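Local coordinates for protein BsaWI endonuclease (Geobacillus stearothermophilus, PDB 4ZSF) that binds DNA and, as a metal-dependent restriction endonuclease of the PD-(D/E)XK group, probably cleaves it at specific sequences, at residues S9-I14 and S58-R63; V27-A32 and D62-I67. One frame throughout, in Å; residues are numbered along the deposited sequence. Where two conformers were deposited one is given.

Contact 1: S9-I14 and S58-R63; sequences STYAKI and SAHMDR
With CG anti to the backbone N (chi1 169°), Tyr11 reaches across to helix 49-65, and the same choice at His60 and Arg63 swings an imidazole and a guanidinium to the phenol oxygen. Tyr11 OH is gripped from two directions. Arg63 NE donates to Tyr11 OH at 3.0 Å along a nearly straight N-H line (169°), and the oxygen lies in the guanidinium plane; the bend of the arginine chain at chi3 turns NE toward it. Arg63 NH2 adds a weak bond to Tyr11 OH at 3.5 Å. His60 ND1 stands 2.7 Å from Tyr11 OH in a hydrogen bond whose proton either atom could supply. The two rings meet rim to rim, nearly perpendicular, so the phenol addresses the edge of the imidazole and no stack forms. Nearer the tyrosine's root, the Ala59 methyl packs close to CB, CG and CD1, with Tyr11 CD1 at 3.6 Å from Ala59 CB, while one ring face lies over the backbone between Ala59 and His60. A phenylalanine here would probably keep the alanine packing but leave Arg63 NE and His60 ND1 without their shared oxygen. Both partners are also held from outside: Arg63 NH1 forms a salt bridge with Glu25 and the guanidinium a cation-pi contact with Phe15, whereas His60 NE2 bonds Ser82 of the second subunit. The axes of these segments of helices 3-22 and 49-65 approach to 9.3 Å at a crossing angle of -54°, and helix 25-43 packs against both, with Ala32 on Tyr11 and Gln29 on His60.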
loop_
_atom_site.group_PDB
_atom_site.type_symbol
_atom_site.label_atom_id
_atom_site.label_comp_id
_atom_site.label_asym_id
_atom_site.label_seq_id
_atom_site.Cartn_x
_atom_site.Cartn_y
_atom_site.Cartn_z
ATOM N N SER A 9 17.418 26.254 3.110
ATOM C CA SER A 9 17.096 27.677 3.177
ATOM C C SER A 9 16.187 28.047 2.012
ATOM O O SER A 9 15.273 28.854 2.156
ATOM C CB SER A 9 18.379 28.530 3.183
ATOM O OG SER A 9 18.974 28.558 1.901
ATOM N N THR A 10 16.414 27.428 0.862
ATOM C CA THR A 10 15.633 27.735 -0.326
ATOM C C THR A 10 14.198 27.193 -0.240
ATOM O O THR A 10 13.234 27.904 -0.600
ATOM C CB THR A 10 16.346 27.198 -1.579
ATOM O OG1 THR A 10 17.651 27.828 -1.685
ATOM C CG2 THR A 10 15.526 27.442 -2.859
ATOM N N TYR A 11 14.057 25.953 0.259
ATOM C CA TYR A 11 12.691 25.378 0.441
ATOM C C TYR A 11 11.875 26.325 1.373
ATOM O O TYR A 11 10.721 26.650 1.103
ATOM C CB TYR A 11 12.802 23.999 1.037
ATOM C CG TYR A 11 11.462 23.459 1.485
ATOM C CD1 TYR A 11 11.020 23.735 2.770
ATOM C CD2 TYR A 11 10.654 22.722 0.630
ATOM C CE1 TYR A 11 9.783 23.272 3.217
ATOM C CE2 TYR A 11 9.409 22.249 1.056
ATOM C CZ TYR A 11 8.991 22.558 2.353
ATOM O OH TYR A 11 7.785 22.129 2.812
ATOM N N ALA A 12 12.502 26.735 2.467
ATOM C CA ALA A 12 11.813 27.579 3.443
ATOM C C ALA A 12 11.428 28.893 2.816
ATOM O O ALA A 12 10.307 29.355 3.015
ATOM C CB ALA A 12 12.683 27.799 4.697
ATOM N N LYS A 13 12.330 29.497 2.035
ATOM C CA LYS A 13 12.024 30.782 1.403
ATOM C C LYS A 13 10.889 30.696 0.406
ATOM O O LYS A 13 9.981 31.531 0.398
ATOM C CB LYS A 13 13.261 31.338 0.677
ATOM C CG LYS A 13 12.986 32.685 -0.042
ATOM C CD LYS A 13 14.298 33.264 -0.607
ATOM C CE LYS A 13 14.158 34.757 -0.951
ATOM N N ILE A 14 10.952 29.700 -0.475
ATOM C CA ILE A 14 9.952 29.582 -1.522
ATOM C C ILE A 14 8.626 29.193 -0.881
ATOM O O ILE A 14 7.574 29.717 -1.284
ATOM C CB ILE A 14 10.349 28.539 -2.608
ATOM C CG1 ILE A 14 11.648 29.013 -3.362
ATOM C CG2 ILE A 14 9.161 28.277 -3.611
ATOM C CD1 ILE A 14 12.208 27.956 -4.293
ATOM N N SER A 58 14.422 16.595 3.907
ATOM C CA SER A 58 14.812 17.068 5.229
ATOM C C SER A 58 14.119 18.391 5.538
ATOM O O SER A 58 13.615 18.581 6.640
ATOM C CB SER A 58 16.332 17.251 5.329
ATOM O OG SER A 58 16.705 17.646 6.642
ATOM N N ALA A 59 14.088 19.299 4.557
ATOM C CA ALA A 59 13.524 20.636 4.771
ATOM C C ALA A 59 12.028 20.506 4.968
ATOM O O ALA A 59 11.443 21.144 5.859
ATOM C CB ALA A 59 13.843 21.567 3.571
ATOM N N HIS A 60 11.414 19.670 4.162
ATOM C CA HIS A 60 9.959 19.537 4.234
ATOM C C HIS A 60 9.600 18.880 5.564
ATOM O O HIS A 60 8.684 19.314 6.266
ATOM C CB HIS A 60 9.396 18.692 3.068
ATOM C CG HIS A 60 7.902 18.502 3.131
ATOM N ND1 HIS A 60 7.007 19.508 2.797
ATOM C CD2 HIS A 60 7.151 17.430 3.501
ATOM C CE1 HIS A 60 5.770 19.048 2.927
ATOM N NE2 HIS A 60 5.825 17.786 3.338
ATOM N N MET A 61 10.318 17.813 5.898
ATOM C CA MET A 61 10.057 17.184 7.217
ATOM C C MET A 61 10.242 18.143 8.422
ATOM O O MET A 61 9.458 18.086 9.370
ATOM C CB MET A 61 10.962 15.957 7.417
ATOM C CG MET A 61 10.754 14.830 6.427
ATOM S SD MET A 61 9.124 14.053 6.657
ATOM C CE MET A 61 9.454 13.103 8.175
ATOM N N ASP A 62 11.272 19.006 8.383
ATOM C CA ASP A 62 11.515 19.981 9.444
ATOM C C ASP A 62 10.336 20.950 9.543
ATOM O O ASP A 62 9.887 21.273 10.653
ATOM C CB ASP A 62 12.815 20.771 9.207
ATOM C CG ASP A 62 13.222 21.622 10.418
ATOM O OD1 ASP A 62 12.712 21.421 11.548
ATOM O OD2 ASP A 62 14.082 22.494 10.228
ATOM N N ARG A 63 9.873 21.470 8.407
ATOM C CA ARG A 63 8.766 22.422 8.441
ATOM C C ARG A 63 7.488 21.786 9.031
ATOM O O ARG A 63 6.815 22.375 9.880
ATOM C CB ARG A 63 8.446 22.993 7.068
ATOM C CG ARG A 63 7.385 24.140 7.194
ATOM C CD ARG A 63 7.102 24.718 5.842
ATOM N NE ARG A 63 6.408 23.762 4.977
ATOM C CZ ARG A 63 5.120 23.422 5.051
ATOM N NH1 ARG A 63 4.309 23.978 5.948
ATOM N NH2 ARG A 63 4.631 22.519 4.190
#

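Contact 2: V27-A32 and D62-I67; sequences VSQKKA and DRKSGI. With nucleotides of chain B.
A site for the DNA backbone phosphate is built here from two helices: Gln29 of helix 25-43 and Lys64, near the end of helix 49-65, meet at DC11 of chain B. The Gln29 amide works at both ends. Gln29 NE2 donates to OP1 of DC11 of chain B at 2.8 Å with an N-H...O angle of 166°, while Gln29 OE1 accepts from Lys64 NZ at 2.8 Å, the ammonium lying in the carbonyl plane on a lone pair. Lys64 has two deposited conformers; in the one described, Lys64 NZ also bonds OP1 of DC11 of chain B at 2.9 Å, linking amide, ammonium and phosphate oxygen. A chi1 of 71° places Gln29 CG between the backbone N and the carbonyl carbon, and the extended chain carries the amide across the lysine. Arg63 NH2 is another close neighbour of Gln29 OE1, at 2.8 Å. One residue on from Gln29, Lys30 NZ bonds OP1 of DG12 of chain B at 2.9 Å and pairs with Glu93 of the second subunit. Glu25 forms a salt bridge with Lys64 NZ as well. With both amide ends engaged, Gln29 is fixed in its flip, NE2 facing the phosphate and OE1 the ammonium. The DNA contacts described here go to phosphate oxygens, so this site would probably grip the backbone whatever the base, in keeping with a pre-specific complex.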
loop_
_atom_site.group_PDB
_atom_site.type_symbol
_atom_site.label_atom_id
_atom_site.label_comp_id
_atom_site.label_asym_id
_atom_site.label_seq_id
_atom_site.Cartn_x
_atom_site.Cartn_y
_atom_site.Cartn_z
ATOM N N VAL A 27 -0.400 23.595 -2.259
ATOM C CA VAL A 27 0.177 24.117 -3.535
ATOM C C VAL A 27 1.578 24.674 -3.242
ATOM O O VAL A 27 2.532 24.520 -4.059
ATOM C CB VAL A 27 -0.758 25.228 -4.115
ATOM C CG1 VAL A 27 -0.048 26.041 -5.179
ATOM C CG2 VAL A 27 -2.032 24.597 -4.656
ATOM N N SER A 28 1.706 25.413 -2.123
ATOM C CA SER A 28 2.952 26.087 -1.819
ATOM C C SER A 28 4.053 25.091 -1.509
ATOM O O SER A 28 5.198 25.301 -1.909
ATOM C CB SER A 28 2.814 27.063 -0.610
ATOM O OG SER A 28 1.805 28.050 -0.866
ATOM N N GLN A 29 3.741 24.022 -0.796
ATOM C CA GLN A 29 4.852 23.094 -0.480
ATOM C C GLN A 29 5.278 22.352 -1.735
ATOM O O GLN A 29 6.461 22.043 -1.876
ATOM C CB GLN A 29 4.444 22.131 0.660
ATOM C CG GLN A 29 3.414 21.099 0.235
ATOM C CD GLN A 29 2.741 20.451 1.453
ATOM O OE1 GLN A 29 2.979 20.841 2.596
ATOM N NE2 GLN A 29 1.875 19.487 1.194
ATOM N N LYS A 30 4.362 22.091 -2.685
ATOM C CA LYS A 30 4.769 21.419 -3.920
ATOM C C LYS A 30 5.641 22.341 -4.781
ATOM O O LYS A 30 6.635 21.903 -5.398
ATOM C CB LYS A 30 3.552 20.974 -4.730
ATOM C CG LYS A 30 3.137 19.585 -4.243
ATOM C CD LYS A 30 2.189 18.879 -5.260
ATOM C CE LYS A 30 0.929 19.680 -5.573
ATOM N NZ LYS A 30 0.016 18.884 -6.561
ATOM N N LYS A 31 5.252 23.618 -4.820
ATOM C CA LYS A 31 6.122 24.576 -5.508
ATOM C C LYS A 31 7.505 24.665 -4.876
ATOM O O LYS A 31 8.514 24.680 -5.582
ATOM C CB LYS A 31 5.468 25.953 -5.522
ATOM C CG LYS A 31 6.339 26.957 -6.336
ATOM C CD LYS A 31 5.553 28.266 -6.591
ATOM C CE LYS A 31 6.449 29.333 -7.389
ATOM N NZ LYS A 31 7.028 28.729 -8.651
ATOM N N ALA A 32 7.563 24.705 -3.542
ATOM C CA ALA A 32 8.861 24.743 -2.840
ATOM C C ALA A 32 9.680 23.474 -3.128
ATOM O O ALA A 32 10.904 23.546 -3.303
ATOM C CB ALA A 32 8.613 24.887 -1.289
ATOM N N ASP A 62 11.272 19.006 8.383
ATOM C CA ASP A 62 11.515 19.981 9.444
ATOM C C ASP A 62 10.336 20.950 9.543
ATOM O O ASP A 62 9.887 21.273 10.653
ATOM C CB ASP A 62 12.815 20.771 9.207
ATOM C CG ASP A 62 13.222 21.622 10.418
ATOM O OD1 ASP A 62 12.712 21.421 11.548
ATOM O OD2 ASP A 62 14.082 22.494 10.228
ATOM N N ARG A 63 9.873 21.470 8.407
ATOM C CA ARG A 63 8.766 22.422 8.441
ATOM C C ARG A 63 7.488 21.786 9.031
ATOM O O ARG A 63 6.815 22.375 9.880
ATOM C CB ARG A 63 8.446 22.993 7.068
ATOM C CG ARG A 63 7.385 24.140 7.194
ATOM C CD ARG A 63 7.102 24.718 5.842
ATOM N NE ARG A 63 6.408 23.762 4.977
ATOM C CZ ARG A 63 5.120 23.422 5.051
ATOM N NH1 ARG A 63 4.309 23.978 5.948
ATOM N NH2 ARG A 63 4.631 22.519 4.190
ATOM N N LYS A 64 7.191 20.567 8.615
ATOM C CA LYS A 64 5.947 19.928 9.012
ATOM C C LYS A 64 5.954 19.232 10.369
ATOM O O LYS A 64 4.882 18.946 10.916
ATOM C CB LYS A 64 5.540 18.903 7.963
ATOM C CG LYS A 64 5.142 19.481 6.623
ATOM C CD LYS A 64 3.677 20.005 6.586
ATOM C CE LYS A 64 2.877 19.344 5.461
ATOM N NZ LYS A 64 1.576 19.971 4.901
ATOM N N SER A 65 7.131 18.904 10.886
ATOM C CA SER A 65 7.222 18.241 12.212
ATOM C C SER A 65 7.878 19.065 13.295
ATOM O O SER A 65 7.751 18.720 14.490
ATOM C CB SER A 65 8.007 16.914 12.103
ATOM O OG SER A 65 9.393 17.191 11.849
ATOM N N GLY A 66 8.656 20.085 12.914
ATOM C CA GLY A 66 9.499 20.805 13.866
ATOM C C GLY A 66 10.813 20.116 14.232
ATOM O O GLY A 66 11.628 20.626 15.003
ATOM N N ILE A 67 11.036 18.950 13.652
ATOM C CA ILE A 67 12.237 18.146 13.883
ATOM C C ILE A 67 13.256 18.225 12.753
ATOM O O ILE A 67 12.970 17.880 11.604
ATOM C CB ILE A 67 11.833 16.665 14.108
ATOM C CG1 ILE A 67 10.972 16.635 15.358
ATOM C CG2 ILE A 67 13.077 15.798 14.351
ATOM C CD1 ILE A 67 9.813 15.869 15.250
ATOM P P DC B 11 -0.671 17.263 3.307
ATOM O OP1 DC B 11 0.695 17.859 3.152
ATOM O OP2 DC B 11 -1.793 17.994 3.950
ATOM O "O5'" DC B 11 -1.179 16.804 1.888
ATOM C "C5'" DC B 11 -0.315 15.964 1.068
ATOM C "C4'" DC B 11 -1.066 15.415 -0.140
ATOM O "O4'" DC B 11 -2.120 14.528 0.308
ATOM C "C3'" DC B 11 -1.749 16.451 -1.031
ATOM O "O3'" DC B 11 -1.309 16.198 -2.384
ATOM C "C2'" DC B 11 -3.270 16.191 -0.876
ATOM C "C1'" DC B 11 -3.249 14.694 -0.549
ATOM N N1 DC B 11 -4.376 14.160 0.272
ATOM C C2 DC B 11 -5.021 12.994 -0.151
ATOM O O2 DC B 11 -4.729 12.521 -1.273
ATOM N N3 DC B 11 -5.999 12.457 0.642
ATOM C C4 DC B 11 -6.268 12.977 1.822
ATOM N N4 DC B 11 -7.216 12.357 2.583
ATOM C C5 DC B 11 -5.609 14.173 2.283
ATOM C C6 DC B 11 -4.649 14.690 1.488
ATOM P P DG B 12 -1.418 17.315 -3.476
ATOM O OP1 DG B 12 -0.491 16.864 -4.556
ATOM O OP2 DG B 12 -1.336 18.647 -2.879
ATOM O "O5'" DG B 12 -2.902 17.187 -4.045
ATOM C "C5'" DG B 12 -3.179 16.199 -5.017
ATOM C "C4'" DG B 12 -4.689 16.033 -5.168
ATOM O "O4'" DG B 12 -5.240 15.566 -3.930
ATOM C "C3'" DG B 12 -5.440 17.283 -5.515
ATOM O "O3'" DG B 12 -5.832 17.115 -6.837
ATOM C "C2'" DG B 12 -6.658 17.286 -4.558
ATOM C "C1'" DG B 12 -6.595 15.901 -3.927
ATOM N N9 DG B 12 -7.073 15.813 -2.530
ATOM C C8 DG B 12 -6.802 16.677 -1.479
ATOM N N7 DG B 12 -7.347 16.305 -0.346
ATOM C C5 DG B 12 -8.001 15.110 -0.673
ATOM C C6 DG B 12 -8.810 14.285 0.112
ATOM O O6 DG B 12 -9.075 14.416 1.275
ATOM N N1 DG B 12 -9.312 13.196 -0.609
ATOM C C2 DG B 12 -9.069 12.968 -1.935
ATOM N N2 DG B 12 -9.643 11.877 -2.479
ATOM N N3 DG B 12 -8.327 13.751 -2.693
ATOM C C4 DG B 12 -7.837 14.804 -2.003
#

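Overall arrangement
From the N terminus the chain runs up helix 3-22, turns into helix 25-43 and returns through helix 49-65. Contact 1 closes the longer loop, bringing 58-63 back to 9-14; contact 2 joins 27-32, which lies within that loop, to 62-67, so the two spans overlap at their shared end rather than one enclosing the other. Asp62 and Arg63 belong to both, and the centres are 6 Å apart. They touch directly, with Ile14 CG2 packed against Ala32 CA at 3.6 Å. Together they bind the three N-terminal helices into one bundle, far from the mixed sheet, with DNA beside it and the second subunit touching both contacts.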